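Bartonella effector protein (Bep) substrate of VirB T4SS (Bartonella rochalimae ATCC BAA-1498, PDB 4YK1) is a type IV secretion effector, probably a protein AMPylase as a whole, represented here by its BID domain, the part associated with VirB-dependent secretion. Local coordinates at residues A[61-66]-A[114-119]; A[25-30]-A[121-126]. All coordinates share one frame; numbering follows the deposited sequence.

Contact 1: residues A[61-66]-A[114-119]; sequences HINANP and FNYADK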
loop_
_atom_site.group_PDB
_atom_site.type_symbol
_atom_site.label_atom_id
_atom_site.label_comp_id
_atom_site.label_asym_id
_atom_site.label_seq_id
_atom_site.Cartn_x
_atom_site.Cartn_y
_atom_site.Cartn_z
ATOM N N HIS A 61 -0.773 -2.729 6.886
ATOM C CA HIS A 61 -0.695 -4.149 6.548
ATOM C C HIS A 61 -0.263 -4.362 5.097
ATOM O O HIS A 61 0.480 -5.291 4.790
ATOM C CB HIS A 61 -2.037 -4.831 6.793
ATOM N N ILE A 62 -0.735 -3.508 4.199
ATOM C CA ILE A 62 -0.338 -3.603 2.804
ATOM C C ILE A 62 1.156 -3.297 2.657
ATOM O O ILE A 62 1.854 -3.943 1.874
ATOM C CB ILE A 62 -1.185 -2.678 1.942
ATOM C CG1 ILE A 62 -2.625 -3.204 1.894
ATOM C CG2 ILE A 62 -0.622 -2.574 0.542
ATOM C CD1 ILE A 62 -3.618 -2.168 1.442
ATOM N N ASN A 63 1.651 -2.323 3.416
ATOM C CA ASN A 63 3.082 -1.996 3.359
ATOM C C ASN A 63 3.899 -3.210 3.750
ATOM O O ASN A 63 5.005 -3.414 3.242
ATOM C CB ASN A 63 3.433 -0.826 4.275
ATOM C CG ASN A 63 2.986 0.501 3.715
ATOM O OD1 ASN A 63 2.611 0.602 2.539
ATOM N ND2 ASN A 63 3.034 1.535 4.542
ATOM N N ALA A 64 3.360 -4.013 4.664
ATOM C CA ALA A 64 4.064 -5.214 5.093
ATOM C C ALA A 64 3.751 -6.394 4.170
ATOM O O ALA A 64 4.581 -7.284 3.999
ATOM C CB ALA A 64 3.716 -5.552 6.535
ATOM N N ASN A 65 2.567 -6.388 3.565
ATOM C CA ASN A 65 2.125 -7.504 2.738
ATOM C C ASN A 65 1.219 -7.030 1.613
ATOM O O ASN A 65 -0.010 -7.037 1.738
ATOM C CB ASN A 65 1.404 -8.558 3.585
ATOM C CG ASN A 65 0.899 -9.730 2.751
ATOM O OD1 ASN A 65 1.381 -9.965 1.641
ATOM N ND2 ASN A 65 -0.070 -10.472 3.285
ATOM N N PRO A 66 1.828 -6.644 0.485
ATOM C CA PRO A 66 1.136 -6.046 -0.661
ATOM C C PRO A 66 -0.004 -6.906 -1.185
ATOM O O PRO A 66 -0.975 -6.362 -1.712
ATOM C CB PRO A 66 2.241 -5.921 -1.714
ATOM C CG PRO A 66 3.508 -5.951 -0.957
ATOM C CD PRO A 66 3.271 -6.804 0.243
ATOM N N PHE A 114 -5.468 -0.949 -5.274
ATOM C CA PHE A 114 -4.793 -1.961 -6.089
ATOM C C PHE A 114 -3.463 -1.411 -6.609
ATOM O O PHE A 114 -2.432 -2.085 -6.559
ATOM C CB PHE A 114 -5.654 -2.412 -7.271
ATOM C CG PHE A 114 -5.023 -3.523 -8.056
ATOM C CD1 PHE A 114 -5.201 -4.843 -7.673
ATOM C CD2 PHE A 114 -4.202 -3.244 -9.149
ATOM C CE1 PHE A 114 -4.596 -5.874 -8.380
ATOM C CE2 PHE A 114 -3.581 -4.269 -9.854
ATOM C CZ PHE A 114 -3.779 -5.586 -9.472
ATOM N N ASN A 115 -3.486 -0.189 -7.124
ATOM C CA ASN A 115 -2.257 0.397 -7.673
ATOM C C ASN A 115 -1.210 0.659 -6.590
ATOM O O ASN A 115 -0.011 0.477 -6.815
ATOM C CB ASN A 115 -2.572 1.690 -8.423
ATOM C CG ASN A 115 -3.342 1.434 -9.694
ATOM O OD1 ASN A 115 -3.395 0.299 -10.173
ATOM N ND2 ASN A 115 -3.927 2.479 -10.260
ATOM N N TYR A 116 -1.671 1.095 -5.420
ATOM C CA TYR A 116 -0.799 1.312 -4.275
ATOM C C TYR A 116 -0.071 0.017 -3.912
ATOM O O TYR A 116 1.141 0.017 -3.680
ATOM C CB TYR A 116 -1.603 1.835 -3.074
ATOM C CG TYR A 116 -0.762 2.106 -1.835
ATOM C CD1 TYR A 116 -0.444 1.080 -0.947
ATOM C CD2 TYR A 116 -0.290 3.392 -1.553
ATOM C CE1 TYR A 116 0.320 1.319 0.185
ATOM C CE2 TYR A 116 0.480 3.642 -0.415
ATOM C CZ TYR A 116 0.788 2.596 0.437
ATOM O OH TYR A 116 1.539 2.815 1.564
ATOM N N ALA A 117 -0.810 -1.085 -3.852
ATOM C CA ALA A 117 -0.215 -2.366 -3.473
ATOM C C ALA A 117 0.823 -2.821 -4.490
ATOM O O ALA A 117 1.817 -3.432 -4.120
ATOM C CB ALA A 117 -1.288 -3.441 -3.312
ATOM N N ASP A 118 0.577 -2.553 -5.773
ATOM C CA ASP A 118 1.557 -2.893 -6.817
ATOM C C ASP A 118 2.860 -2.117 -6.620
ATOM O O ASP A 118 3.951 -2.656 -6.817
ATOM C CB ASP A 118 0.990 -2.609 -8.209
ATOM C CG ASP A 118 2.006 -2.858 -9.325
ATOM O OD1 ASP A 118 2.064 -4.005 -9.806
ATOM O OD2 ASP A 118 2.740 -1.917 -9.720
ATOM N N LYS A 119 2.743 -0.842 -6.253
ATOM C CA LYS A 119 3.925 -0.012 -6.021
ATOM C C LYS A 119 4.712 -0.554 -4.837
ATOM O O LYS A 119 5.934 -0.679 -4.903
ATOM C CB LYS A 119 3.551 1.456 -5.762
ATOM C CG LYS A 119 2.929 2.190 -6.950
ATOM C CD LYS A 119 2.470 3.608 -6.558
ATOM C CE LYS A 119 1.588 4.258 -7.632
ATOM N NZ LYS A 119 0.134 4.248 -7.240
HETATM O O HOH W 1 2.751 4.478 3.439
#
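The phenol oxygen of Tyr116 is gripped from two directions. It donates to Asn63 through a short bond, Tyr116 OH to Asn63 OD1 2.6 Å, which lies in the carbonyl plane on a lone pair of OD1 (C=O...donor angle 123°). It also accepts a bond from a water, whose oxygen is 2.8 Å from Tyr116 OH, and that water in turn accepts a hydrogen bond from Asn63 ND2. Amide and phenol thus close a small ring of hydrogen bonds, which fixes the flip of the Asn63 amide; amide and ring planes are 27° apart, nearly coplanar. The tyrosine ring reaches this site because CG stands anti to the backbone N (chi1 -179°). Ile62 CG2 sits in plane at the ring edge, 3.9 Å from Tyr116 CD1, and also touches the methyl of Ala117. Past the helix end, Pro66 O lies 3.3 Å from Ala117 CB, and the CA atoms of Pro66 and Ala117 are 4.8 Å apart. In the BID four-helix bundle this buried contact sets the end of helix 56-64 against the long helix 97-140, with helix 32-49 touching Tyr116 and helix 21-30 touching Asn63.

Contact 2: residues A[25-30]-A[121-126]; sequences IEKIEN and SNIRCT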
loop_
_atom_site.group_PDB
_atom_site.type_symbol
_atom_site.label_atom_id
_atom_site.label_comp_id
_atom_site.label_asym_id
_atom_site.label_seq_id
_atom_site.Cartn_x
_atom_site.Cartn_y
_atom_site.Cartn_z
ATOM N N ILE A 25 10.162 -0.658 5.483
ATOM C CA ILE A 25 9.016 0.209 5.740
ATOM C C ILE A 25 9.404 1.660 5.534
ATOM O O ILE A 25 8.653 2.429 4.937
ATOM C CB ILE A 25 8.448 -0.001 7.156
ATOM C CG1 ILE A 25 7.803 -1.377 7.272
ATOM C CG2 ILE A 25 7.414 1.061 7.478
ATOM C CD1 ILE A 25 6.690 -1.590 6.276
ATOM N N GLU A 26 10.586 2.028 6.019
ATOM C CA GLU A 26 11.052 3.403 5.905
ATOM C C GLU A 26 11.182 3.800 4.436
ATOM O O GLU A 26 10.789 4.903 4.048
ATOM C CB GLU A 26 12.389 3.586 6.636
ATOM N N LYS A 27 11.720 2.894 3.621
ATOM C CA LYS A 27 11.853 3.142 2.187
ATOM C C LYS A 27 10.495 3.265 1.503
ATOM O O LYS A 27 10.315 4.092 0.604
ATOM C CB LYS A 27 12.650 2.027 1.516
ATOM C CG LYS A 27 12.917 2.259 0.026
ATOM C CD LYS A 27 14.222 3.022 -0.188
ATOM C CE LYS A 27 14.613 3.052 -1.660
ATOM N NZ LYS A 27 15.928 3.725 -1.869
ATOM N N ILE A 28 9.543 2.430 1.906
ATOM C CA ILE A 28 8.198 2.514 1.331
ATOM C C ILE A 28 7.608 3.881 1.640
ATOM O O ILE A 28 7.188 4.607 0.739
ATOM C CB ILE A 28 7.291 1.390 1.850
ATOM C CG1 ILE A 28 7.779 0.045 1.312
ATOM C CG2 ILE A 28 5.816 1.647 1.451
ATOM C CD1 ILE A 28 7.140 -1.152 1.959
ATOM N N GLU A 29 7.610 4.240 2.919
ATOM C CA GLU A 29 6.967 5.470 3.372
ATOM C C GLU A 29 7.597 6.728 2.783
ATOM O O GLU A 29 6.934 7.753 2.653
ATOM C CB GLU A 29 7.001 5.556 4.899
ATOM C CG GLU A 29 6.083 4.568 5.598
ATOM C CD GLU A 29 6.187 4.661 7.112
ATOM O OE1 GLU A 29 6.951 5.516 7.607
ATOM O OE2 GLU A 29 5.512 3.876 7.806
ATOM N N ASN A 30 8.872 6.664 2.424
ATOM C CA ASN A 30 9.533 7.845 1.892
ATOM C C ASN A 30 9.481 7.901 0.371
ATOM O O ASN A 30 9.936 8.874 -0.226
ATOM C CB ASN A 30 10.987 7.912 2.375
ATOM C CG ASN A 30 11.092 8.044 3.888
ATOM O OD1 ASN A 30 10.616 9.017 4.473
ATOM N ND2 ASN A 30 11.723 7.066 4.525
ATOM N N SER A 121 4.776 -3.591 -3.679
ATOM C CA SER A 121 5.364 -4.848 -4.102
ATOM C C SER A 121 6.678 -4.644 -4.860
ATOM O O SER A 121 7.668 -5.323 -4.598
ATOM C CB SER A 121 4.374 -5.614 -4.978
ATOM O OG SER A 121 4.876 -6.904 -5.256
ATOM N N ASN A 122 6.687 -3.695 -5.787
ATOM C CA ASN A 122 7.900 -3.393 -6.539
ATOM C C ASN A 122 9.001 -2.797 -5.664
ATOM O O ASN A 122 10.166 -3.110 -5.850
ATOM C CB ASN A 122 7.583 -2.442 -7.686
ATOM C CG ASN A 122 6.803 -3.121 -8.784
ATOM O OD1 ASN A 122 7.014 -4.296 -9.063
ATOM N ND2 ASN A 122 5.883 -2.398 -9.391
ATOM N N ILE A 123 8.632 -1.930 -4.727
ATOM C CA ILE A 123 9.603 -1.312 -3.827
ATOM C C ILE A 123 10.275 -2.379 -2.976
ATOM O O ILE A 123 11.505 -2.410 -2.837
ATOM C CB ILE A 123 8.942 -0.253 -2.932
ATOM C CG1 ILE A 123 8.508 0.948 -3.764
ATOM C CG2 ILE A 123 9.912 0.218 -1.860
ATOM C CD1 ILE A 123 7.732 1.958 -2.983
ATOM N N ARG A 124 9.459 -3.253 -2.404
ATOM C CA ARG A 124 9.961 -4.344 -1.578
ATOM C C ARG A 124 10.903 -5.260 -2.365
ATOM O O ARG A 124 11.919 -5.704 -1.833
ATOM C CB ARG A 124 8.792 -5.145 -0.984
ATOM C CG ARG A 124 7.913 -4.295 -0.029
ATOM C CD ARG A 124 6.972 -5.141 0.813
ATOM N NE ARG A 124 7.705 -6.087 1.648
ATOM C CZ ARG A 124 7.964 -5.923 2.943
ATOM N NH1 ARG A 124 7.539 -4.846 3.607
ATOM N NH2 ARG A 124 8.653 -6.856 3.579
ATOM N N CYS A 125 10.567 -5.542 -3.621
ATOM C CA CYS A 125 11.401 -6.416 -4.448
ATOM C C CYS A 125 12.722 -5.743 -4.790
ATOM O O CYS A 125 13.781 -6.366 -4.710
ATOM C CB CYS A 125 10.674 -6.813 -5.735
ATOM S SG CYS A 125 9.384 -8.056 -5.512
ATOM N N THR A 126 12.652 -4.470 -5.170
ATOM C CA THR A 126 13.843 -3.681 -5.479
ATOM C C THR A 126 14.777 -3.594 -4.272
ATOM O O THR A 126 15.988 -3.755 -4.410
ATOM C CB THR A 126 13.458 -2.266 -5.956
ATOM O OG1 THR A 126 12.715 -2.371 -7.177
ATOM C CG2 THR A 126 14.701 -1.415 -6.205
#
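Apolar packing of Ile28 and Ile123 carries the contact between residues 25-30 and 121-126, with Ile28 CG1 3.8 Å from Ile123 CG2. In Ile123 that methyl stands anti to the backbone N (chi1 to CG1 -69°), and it meets a second neighbour in the aliphatic stem of Lys27, whose CG lies 4.1 Å from Ile123 CG2. Lys27 also touches Ile127, one turn further along helix 97-140. Ile28 lays its CD1 methyl across the stem of Arg124 at a slant, 3.8 Å from Arg124 CG. The two helical segments run antiparallel at a slant, 135° between their N-to-C directions, with their axes 9.9 Å apart; helix 21-30 here lies against the long helix 97-140 of the BID domain, a four-helix bundle topped with a hook. Contacts with a charged group form the second kind. Arg124 bends at chi3 (60°), and Ile25 CD1 comes near the plane of its guanidinium at the edge, 4.3 Å from Arg124 NH1. The polar end finds its partners beyond these two segments, as NH1 bonds to the carbonyl of Asn63 and NH2 forms a salt bridge with Glu21.

How the contacts relate
Both contacts use the long helix 97-140, at neighbouring places with centres about 9 Å apart. Contact 1 belongs to the core, close to the centre of the chain, and joins a polar, water-assisted bond to apolar packing; contact 2 lies nearer the surface and rests on aliphatic packing around isoleucines and the stems of Lys27 and Arg124. Helix 56-64 is held in the first and helix 21-30 in the second. The carbonyl of Asn63 ties the two contacts together, since the Arg124 guanidinium of contact 2 turns to it and Ile28 CD1 packs nearby, while Pro66 CG touches Ser121 CA.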